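ABC transporter substrate binding protein (Ribose) (Agrobacterium vitis, PDB 4WUT) probably serves as the sugar-binding component of an ABC transporter and holds beta-D-fucopyranose in the cleft between its two lobes. Local coordinates at residues N40-K43 / G44-A48; E65-I68 / A69-V72; G266-Q269 / M270-G274. One frame throughout, in Å; residues are numbered along the deposited sequence.

Interaction 1 of 3, residues N40-K43 / G44-A48; sequences NVQK and GADAA
A single water is held between Gln42 and Asp46, one helical turn apart: it gives a hydrogen to Asp46 OD1 across 2.6 Å and accepts one from Gln42 NE2 at 2.8 Å. The two side chains themselves come no nearer than 3.7 Å, from Gln42 CG to Asp46 OD2; the water bridges the amide and the carboxylate, which do not bond each other directly. Gln42 stands fully extended from the helix, CG anti to the backbone N (chi1 -179°), which carries its amide outward to the level of the water. Asp46 sets its CG next to its own N, and the carboxylate is drawn back over the preceding turn. There OD2 lies 3.5 Å from Gln42 O, two acceptors near each other, while OD1 faces the water. The amide and carboxylate planes are turned 42° apart. Below them Asp46 N bonds to Gln42 O at 2.9 Å, so this pair is joined twice, by the main chain and through the water. The same i to i+4 pattern links Ala45 N to Val41 O (3.0 Å) and Gly44 N to Asn40 O. Ala45, Ala47 and Ala48 touch Val275, Tyr268 and Asp276 of helix 267-282, and Ala45 and Asp46 also pack on Ile57 of strand 56-60. Asn40 ND2 is hydrogen-bonded to Ser267 OG. This is the helix of a beta-alpha-beta crossover, strand 25-29, helix 36-49, strand 56-60, in the N-terminal lobe of a periplasmic binding protein fold.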
ATOM      1  N   ASN A  40       3.271  -3.770 -10.447  1.00 15.39           N
ATOM      2  CA  ASN A  40       2.231  -4.802 -10.525  1.00 16.31           C
ATOM      3  C   ASN A  40       0.839  -4.181 -10.742  1.00 16.94           C
ATOM      4  O   ASN A  40       0.019  -4.732 -11.479  1.00 14.66           O
ATOM      5  CB  ASN A  40       2.226  -5.688  -9.289  1.00 14.07           C
ATOM      6  CG  ASN A  40       1.672  -7.083  -9.578  1.00 16.95           C
ATOM      7  OD1 ASN A  40       2.032  -7.712 -10.581  1.00 18.94           O
ATOM      8  ND2 ASN A  40       0.757  -7.555  -8.727  1.00 17.31           N
ATOM      9  N   VAL A  41       0.582  -3.031 -10.127  1.00 14.04           N
ATOM     10  CA  VAL A  41      -0.634  -2.286 -10.451  1.00 14.94           C
ATOM     11  C   VAL A  41      -0.650  -1.939 -11.947  1.00 13.93           C
ATOM     12  O   VAL A  41      -1.664  -2.135 -12.611  1.00 17.33           O
ATOM     13  CB  VAL A  41      -0.751  -1.021  -9.601  1.00 14.04           C
ATOM     14  CG1 VAL A  41      -1.954  -0.176 -10.051  1.00 15.08           C
ATOM     15  CG2 VAL A  41      -0.861  -1.399  -8.134  1.00 13.72           C
ATOM     16  N   GLN A  42       0.485  -1.464 -12.477  1.00 13.49           N
ATOM     17  CA  GLN A  42       0.581  -1.178 -13.916  1.00 14.39           C
ATOM     18  C   GLN A  42       0.267  -2.420 -14.758  1.00 15.94           C
ATOM     19  O   GLN A  42      -0.391  -2.328 -15.783  1.00 16.49           O
ATOM     20  CB  GLN A  42       1.971  -0.657 -14.282  1.00 19.14           C
ATOM     21  CG  GLN A  42       2.107  -0.318 -15.770  1.00 17.61           C
ATOM     22  CD  GLN A  42       3.474   0.230 -16.120  1.00 20.22           C
ATOM     23  OE1 GLN A  42       4.475  -0.046 -15.444  1.00 23.28           O
ATOM     24  NE2 GLN A  42       3.527   1.004 -17.191  1.00 20.65           N
ATOM     25  N   LYS A  43       0.778  -3.573 -14.341  1.00 17.40           N
ATOM     26  CA  LYS A  43       0.515  -4.821 -15.051  1.00 20.96           C
ATOM     27  C   LYS A  43      -0.992  -5.079 -15.189  1.00 22.64           C
ATOM     28  O   LYS A  43      -1.472  -5.428 -16.269  1.00 23.98           O
ATOM     29  CB  LYS A  43       1.214  -5.981 -14.334  1.00 21.56           C
ATOM     30  CG  LYS A  43       1.240  -7.277 -15.124  1.00 28.70           C
ATOM     31  CD  LYS A  43       2.095  -8.336 -14.420  1.00 30.63           C
ATOM     32  CE  LYS A  43       1.801  -9.732 -14.961  1.00 31.48           C
ATOM     33  NZ  LYS A  43       2.452 -10.795 -14.138  1.00 36.93           N
ATOM     34  N   GLY A  44      -1.720  -4.918 -14.091  1.00 16.77           N
ATOM     35  CA  GLY A  44      -3.165  -5.090 -14.089  1.00 17.04           C
ATOM     36  C   GLY A  44      -3.851  -4.082 -14.991  1.00 17.16           C
ATOM     37  O   GLY A  44      -4.758  -4.425 -15.742  1.00 18.20           O
ATOM     38  N   ALA A  45      -3.431  -2.830 -14.915  1.00 16.20           N
ATOM     39  CA  ALA A  45      -4.015  -1.802 -15.775  1.00 19.25           C
ATOM     40  C   ALA A  45      -3.787  -2.110 -17.258  1.00 18.81           C
ATOM     41  O   ALA A  45      -4.673  -1.921 -18.101  1.00 22.73           O
ATOM     42  CB  ALA A  45      -3.450  -0.443 -15.421  1.00 16.34           C
ATOM     43  N   ASP A  46      -2.593  -2.594 -17.575  1.00 18.23           N
ATOM     44  CA  ASP A  46      -2.236  -2.915 -18.949  1.00 20.80           C
ATOM     45  C   ASP A  46      -3.117  -4.042 -19.477  1.00 23.79           C
ATOM     46  O   ASP A  46      -3.510  -4.049 -20.647  1.00 27.50           O
ATOM     47  CB  ASP A  46      -0.764  -3.335 -19.029  1.00 22.02           C
ATOM     48  CG  ASP A  46       0.185  -2.152 -19.083  1.00 29.56           C
ATOM     49  OD1 ASP A  46      -0.267  -1.035 -19.398  1.00 30.15           O
ATOM     50  OD2 ASP A  46       1.399  -2.347 -18.838  1.00 32.72           O
ATOM     51  N   ALA A  47      -3.411  -5.002 -18.612  1.00 23.15           N
ATOM     52  CA  ALA A  47      -4.232  -6.152 -18.983  1.00 26.77           C
ATOM     53  C   ALA A  47      -5.639  -5.697 -19.354  1.00 26.76           C
ATOM     54  O   ALA A  47      -6.164  -6.072 -20.402  1.00 27.73           O
ATOM     55  CB  ALA A  47      -4.282  -7.149 -17.846  1.00 25.12           C
ATOM     56  N   ALA A  48      -6.227  -4.861 -18.503  1.00 21.32           N
ATOM     57  CA  ALA A  48      -7.584  -4.365 -18.732  1.00 21.66           C
ATOM     58  C   ALA A  48      -7.683  -3.542 -20.010  1.00 24.89           C
ATOM     59  O   ALA A  48      -8.623  -3.696 -20.789  1.00 27.50           O
ATOM     60  CB  ALA A  48      -8.024  -3.523 -17.557  1.00 21.23           C
TER
HETATM   61  O   HOH W   1       1.237   1.070 -18.849  1.00 37.59           O

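Interaction 2 of 3, residues E65-I68 / A69-V72; sequences ESAI and ADQV. With FCB (beta-D-fucopyranose), chain E.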
ATOM      1  N   GLU A  65       7.374   8.557  -3.008  1.00 10.64           N
ATOM      2  CA  GLU A  65       6.038   8.691  -2.440  1.00  9.48           C
ATOM      3  C   GLU A  65       5.845   9.922  -1.581  1.00 10.32           C
ATOM      4  O   GLU A  65       4.716  10.356  -1.361  1.00 10.88           O
ATOM      5  CB  GLU A  65       5.668   7.438  -1.619  1.00 10.76           C
ATOM      6  CG  GLU A  65       5.664   6.156  -2.452  1.00 10.03           C
ATOM      7  CD  GLU A  65       4.825   5.033  -1.886  1.00 11.18           C
ATOM      8  OE1 GLU A  65       4.445   5.060  -0.668  1.00 10.15           O
ATOM      9  OE2 GLU A  65       4.510   4.128  -2.699  1.00 13.29           O
ATOM     10  N   SER A  66       6.953  10.498  -1.121  1.00 11.15           N
ATOM     11  CA  SER A  66       6.940  11.727  -0.341  1.00 10.24           C
ATOM     12  C   SER A  66       6.808  12.992  -1.203  1.00 10.12           C
ATOM     13  O   SER A  66       6.607  14.088  -0.672  1.00 11.75           O
ATOM     14  CB  SER A  66       8.227  11.822   0.484  1.00 13.63           C
ATOM     15  OG  SER A  66       9.381  11.656  -0.314  1.00 16.76           O
ATOM     16  N   ALA A  67       6.943  12.837  -2.520  1.00 10.41           N
ATOM     17  CA  ALA A  67       6.872  13.971  -3.451  1.00  9.66           C
ATOM     18  C   ALA A  67       5.428  14.304  -3.762  1.00 10.03           C
ATOM     19  O   ALA A  67       4.934  13.991  -4.852  1.00 11.55           O
ATOM     20  CB  ALA A  67       7.564  13.625  -4.726  1.00 11.81           C
ATOM     21  N   ILE A  68       4.760  14.958  -2.818  1.00  9.92           N
ATOM     22  CA  ILE A  68       3.335  15.217  -2.900  1.00  8.58           C
ATOM     23  C   ILE A  68       3.011  16.309  -3.916  1.00  7.73           C
ATOM     24  O   ILE A  68       2.107  16.153  -4.756  1.00  9.97           O
ATOM     25  CB  ILE A  68       2.760  15.645  -1.528  1.00 11.45           C
ATOM     26  CG1 ILE A  68       3.222  14.729  -0.405  1.00 23.38           C
ATOM     27  CG2 ILE A  68       1.271  15.700  -1.575  1.00  9.96           C
ATOM     28  CD1 ILE A  68       2.933  13.316  -0.667  1.00 11.27           C
ATOM     29  N   ALA A  69       3.748  17.396  -3.847  1.00  8.26           N
ATOM     30  CA  ALA A  69       3.515  18.498  -4.772  1.00 10.24           C
ATOM     31  C   ALA A  69       3.698  18.044  -6.217  1.00  8.92           C
ATOM     32  O   ALA A  69       2.974  18.474  -7.117  1.00 11.35           O
ATOM     33  CB  ALA A  69       4.429  19.652  -4.467  1.00 11.02           C
ATOM     34  N   ASP A  70       4.679  17.176  -6.443  1.00  9.04           N
ATOM     35  CA  ASP A  70       4.903  16.661  -7.783  1.00  9.45           C
ATOM     36  C   ASP A  70       3.704  15.865  -8.267  1.00  8.97           C
ATOM     37  O   ASP A  70       3.360  15.918  -9.446  1.00 12.10           O
ATOM     38  CB  ASP A  70       6.164  15.796  -7.828  1.00 11.41           C
ATOM     39  CG  ASP A  70       7.440  16.611  -7.857  1.00 20.79           C
ATOM     40  OD1 ASP A  70       7.387  17.842  -8.102  1.00 19.13           O
ATOM     41  OD2 ASP A  70       8.517  16.008  -7.660  1.00 21.85           O
ATOM     42  N   GLN A  71       3.074  15.090  -7.373  1.00  8.35           N
ATOM     43  CA  GLN A  71       1.899  14.338  -7.783  1.00  8.03           C
ATOM     44  C   GLN A  71       0.712  15.260  -8.066  1.00  9.14           C
ATOM     45  O   GLN A  71      -0.029  15.032  -9.016  1.00 10.12           O
ATOM     46  CB  GLN A  71       1.513  13.245  -6.775  1.00  7.49           C
ATOM     47  CG  GLN A  71       0.623  12.204  -7.431  1.00  8.01           C
ATOM     48  CD  GLN A  71      -0.074  11.295  -6.455  1.00  8.21           C
ATOM     49  OE1 GLN A  71      -0.735  11.744  -5.512  1.00  8.92           O
ATOM     50  NE2 GLN A  71       0.030  10.003  -6.706  1.00  9.49           N
ATOM     51  N   VAL A  72       0.530  16.284  -7.236  1.00  9.14           N
ATOM     52  CA  VAL A  72      -0.508  17.272  -7.485  1.00  8.90           C
ATOM     53  C   VAL A  72      -0.328  17.865  -8.888  1.00  9.62           C
ATOM     54  O   VAL A  72      -1.258  17.971  -9.669  1.00  9.65           O
ATOM     55  CB  VAL A  72      -0.455  18.395  -6.443  1.00  9.66           C
ATOM     56  CG1 VAL A  72      -1.313  19.588  -6.858  1.00 11.12           C
ATOM     57  CG2 VAL A  72      -0.888  17.878  -5.042  1.00  9.19           C
TER
HETATM   58  C1  FCB E 404       1.709  -0.507  -0.450  1.00  6.39           C
HETATM   59  C2  FCB E 404       0.804   0.665  -0.094  1.00 12.22           C
HETATM   60  C3  FCB E 404       0.908   1.723  -1.050  1.00 13.19           C
HETATM   61  C4  FCB E 404       2.391   2.134  -1.256  1.00 13.17           C
HETATM   62  C5  FCB E 404       3.143   0.813  -1.576  1.00 12.00           C
HETATM   63  C6  FCB E 404       4.664   1.042  -1.815  1.00 13.06           C
HETATM   64  O1  FCB E 404       1.759  -1.279   0.655  1.00 10.01           O
HETATM   65  O2  FCB E 404      -0.554   0.145  -0.106  1.00 11.33           O
HETATM   66  O3  FCB E 404       0.132   2.832  -0.527  1.00 13.33           O
HETATM   67  O4  FCB E 404       2.919   2.811  -0.088  1.00 15.67           O
HETATM   68  O5  FCB E 404       3.051  -0.048  -0.527  1.00 14.30           O
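Val72 N bonds to Ile68 O at 2.9 Å with a nearly straight N-H (167°), whereas the main-chain bond from Gln71 N to Ala67 O, at 3.3 Å, is weak. Ala67 is the N-cap and also the centre of an inverse gamma turn, in which Ile68 N bonds weakly back to Ser66 O.

Van der Waals contacts are few. Ala67 CB sits 4.0 Å from Asp70 CB, carbon on carbon. Val72 CG2 rests against an oxygen, 3.5 Å from Ile68 O: CG1 is anti to the backbone N (chi1 167°), which leaves CG2 beside that N. Ile68 leans away onto Ser91 and Ala95.

The polar ends serve other parts of the fold. Gln71 OE1 accepts from Ser91 N, and its NE2 donates to Ala89 O and Val30 O. Glu65 OE1 accepts from the fucose O4 at 2.8 Å and from Ser193 OG, while OE2 takes Trp38 NE1 and lies 3.2 Å from the sugar C6. With both oxygens engaged, the carboxylate is fixed in rotation; its bonds are consistent with an ionised group, set just ahead of the helix, that reads the O4 hydroxyl as a donor.

Interaction 3 of 3, residues G266-Q269 / M270-G274; sequences GSYQ and MGEKG
Tyr268 and Glu272 meet one turn apart, the carboxylate oxygen OE1 lying at the ring edge, near the ring plane and 3.6 Å from CE1. Ring and carboxylate planes stand 75° apart. A water completes the pair: it donates to Glu272 OE2 at 2.7 Å and lies in the ring plane 2.6 Å from Tyr268 OH. Both residues have CG anti to the backbone N (chi1 -177° for Tyr268), which throws the two groups out on the same flank of the helix. Beside them, Gln269 and Lys273 run parallel, and Lys273 CB packs on Gln269 O.

The next layer is the main chain. Glu272 N bonds to Tyr268 O at 2.9 Å, Lys273 N to Gln269 O at 2.8 Å, and Gly271 N more weakly to Ser267 O. At the N-cap, Gly266 O takes Met270 N at 2.9 Å. CG of this selenomethionine stands beside its own N (chi1 -69°), 3.3 Å from Gly266 O, and the chain runs on extended.

Further out, helix 36-49 covers the tyrosine. Met270 packs on Thr293, Asp114 and Thr131. Lys51 makes a long, weak ion pair with Glu272 OE2, which would probably favour the ionised acid. The chemistry thus differs along this first part of the helix: a phenol and a carboxylate share one water at Tyr268 and Glu272, whereas Met270 makes its contacts by packing, and its side chain touches Asp114, a residue of the fucose pocket.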
ATOM      1  N   GLY A 266      -4.288  -6.918  -3.119  1.00 12.77           N
ATOM      2  CA  GLY A 266      -4.679  -7.200  -4.491  1.00 17.50           C
ATOM      3  C   GLY A 266      -4.187  -6.120  -5.435  1.00 14.20           C
ATOM      4  O   GLY A 266      -4.972  -5.394  -6.068  1.00 14.26           O
ATOM      5  N   SER A 267      -2.873  -5.997  -5.540  1.00 17.11           N
ATOM      6  CA  SER A 267      -2.307  -4.906  -6.341  1.00 16.48           C
ATOM      7  C   SER A 267      -2.639  -4.999  -7.843  1.00 16.30           C
ATOM      8  O   SER A 267      -3.006  -4.010  -8.488  1.00 15.90           O
ATOM      9  CB  SER A 267      -0.798  -4.784  -6.112  1.00 16.50           C
ATOM     10  OG  SER A 267      -0.107  -5.956  -6.445  1.00 16.87           O
ATOM     11  N   TYR A 268      -2.508  -6.187  -8.409  1.00 16.77           N
ATOM     12  CA  TYR A 268      -2.891  -6.386  -9.801  1.00 16.92           C
ATOM     13  C   TYR A 268      -4.357  -6.030  -9.993  1.00 16.88           C
ATOM     14  O   TYR A 268      -4.699  -5.363 -10.953  1.00 16.66           O
ATOM     15  CB  TYR A 268      -2.633  -7.840 -10.196  1.00 17.76           C
ATOM     16  CG  TYR A 268      -2.906  -8.219 -11.633  1.00 18.30           C
ATOM     17  CD1 TYR A 268      -4.178  -8.576 -12.046  1.00 23.09           C
ATOM     18  CD2 TYR A 268      -1.878  -8.278 -12.562  1.00 22.87           C
ATOM     19  CE1 TYR A 268      -4.424  -8.969 -13.361  1.00 21.60           C
ATOM     20  CE2 TYR A 268      -2.112  -8.657 -13.867  1.00 20.36           C
ATOM     21  CZ  TYR A 268      -3.378  -8.996 -14.261  1.00 22.78           C
ATOM     22  OH  TYR A 268      -3.605  -9.379 -15.570  1.00 25.48           O
ATOM     23  N   GLN A 269      -5.215  -6.484  -9.079  1.00 17.24           N
ATOM     24  CA  GLN A 269      -6.642  -6.212  -9.165  1.00 17.82           C
ATOM     25  C   GLN A 269      -6.948  -4.707  -9.124  1.00 16.71           C
ATOM     26  O   GLN A 269      -7.823  -4.233  -9.841  1.00 16.68           O
ATOM     27  CB  GLN A 269      -7.415  -6.932  -8.045  1.00 20.50           C
ATOM     28  CG  GLN A 269      -8.916  -6.869  -8.279  1.00 22.88           C
ATOM     29  CD  GLN A 269      -9.787  -7.425  -7.144  1.00 29.02           C
ATOM     30  OE1 GLN A 269      -9.305  -8.041  -6.180  1.00 25.93           O
ATOM     31  NE2 GLN A 269     -11.092  -7.192  -7.263  1.00 27.04           N
HETATM   32  N   MSE A 270      -6.218  -3.945  -8.308  1.00 16.27           N
HETATM   33  CA  MSE A 270      -6.453  -2.511  -8.248  1.00 15.79           C
HETATM   34  C   MSE A 270      -6.257  -1.892  -9.622  1.00 16.21           C
HETATM   35  O   MSE A 270      -7.035  -1.031 -10.056  1.00 15.21           O
HETATM   36  CB  MSE A 270      -5.513  -1.852  -7.241  1.00 15.65           C
HETATM   37  CG  MSE A 270      -5.797  -2.212  -5.789  1.00 16.22           C
HETATM   38 SE   MSE A 270      -4.498  -1.340  -4.621  1.00 21.35          SE
HETATM   39  CE  MSE A 270      -4.477  -2.625  -3.172  1.00 17.23           C
ATOM     40  N   GLY A 271      -5.207  -2.314 -10.318  1.00 16.36           N
ATOM     41  CA  GLY A 271      -4.951  -1.821 -11.653  1.00 15.26           C
ATOM     42  C   GLY A 271      -5.986  -2.311 -12.660  1.00 17.20           C
ATOM     43  O   GLY A 271      -6.532  -1.522 -13.421  1.00 17.30           O
ATOM     44  N   GLU A 272      -6.265  -3.618 -12.676  1.00 16.25           N
ATOM     45  CA  GLU A 272      -7.156  -4.176 -13.679  1.00 16.91           C
ATOM     46  C   GLU A 272      -8.585  -3.662 -13.480  1.00 18.67           C
ATOM     47  O   GLU A 272      -9.203  -3.138 -14.417  1.00 17.59           O
ATOM     48  CB  GLU A 272      -7.135  -5.707 -13.628  1.00 20.62           C
ATOM     49  CG  GLU A 272      -7.732  -6.378 -14.857  1.00 21.39           C
ATOM     50  CD  GLU A 272      -7.848  -7.878 -14.698  1.00 29.91           C
ATOM     51  OE1 GLU A 272      -7.972  -8.350 -13.548  1.00 33.24           O
ATOM     52  OE2 GLU A 272      -7.813  -8.581 -15.729  1.00 34.93           O
ATOM     53  N   LYS A 273      -9.104  -3.808 -12.263  1.00 18.49           N
ATOM     54  CA  LYS A 273     -10.473  -3.370 -11.983  1.00 17.16           C
ATOM     55  C   LYS A 273     -10.578  -1.856 -11.904  1.00 16.83           C
ATOM     56  O   LYS A 273     -11.643  -1.282 -12.145  1.00 18.31           O
ATOM     57  CB  LYS A 273     -11.025  -3.994 -10.704  1.00 20.08           C
ATOM     58  CG  LYS A 273     -12.521  -3.744 -10.557  1.00 19.56           C
ATOM     59  CD  LYS A 273     -13.222  -4.818  -9.796  1.00 23.71           C
ATOM     60  CE  LYS A 273     -14.703  -4.461  -9.689  1.00 30.75           C
ATOM     61  NZ  LYS A 273     -15.563  -5.629  -9.386  1.00 28.83           N
ATOM     62  N   GLY A 274      -9.474  -1.200 -11.599  1.00 15.77           N
ATOM     63  CA  GLY A 274      -9.453   0.258 -11.657  1.00 15.25           C
ATOM     64  C   GLY A 274      -9.759   0.748 -13.065  1.00 15.22           C
ATOM     65  O   GLY A 274     -10.638   1.609 -13.282  1.00 15.20           O
TER
HETATM   66  O   HOH W   2      -5.909 -10.425 -15.975  1.00 39.23           O

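How the interactions relate
Interactions 1 and 3 belong together: their centres lie about 7 Å apart, on neighbouring helices that pack against each other. Both are partly buried, and in both an acid shares a water with a residue one turn earlier, an amide in interaction 1 and a phenol in interaction 3. Interaction 2 stands apart, its centre about 22 Å from either of the other two, a surface contact where a loop becomes a helix. It has no bridging water between its side chains, but it alone carries a residue that bonds the sugar. Interactions 1 and 3 pack within helices 36-49 and 267-282; in interaction 2, Glu65 reaches the sugar.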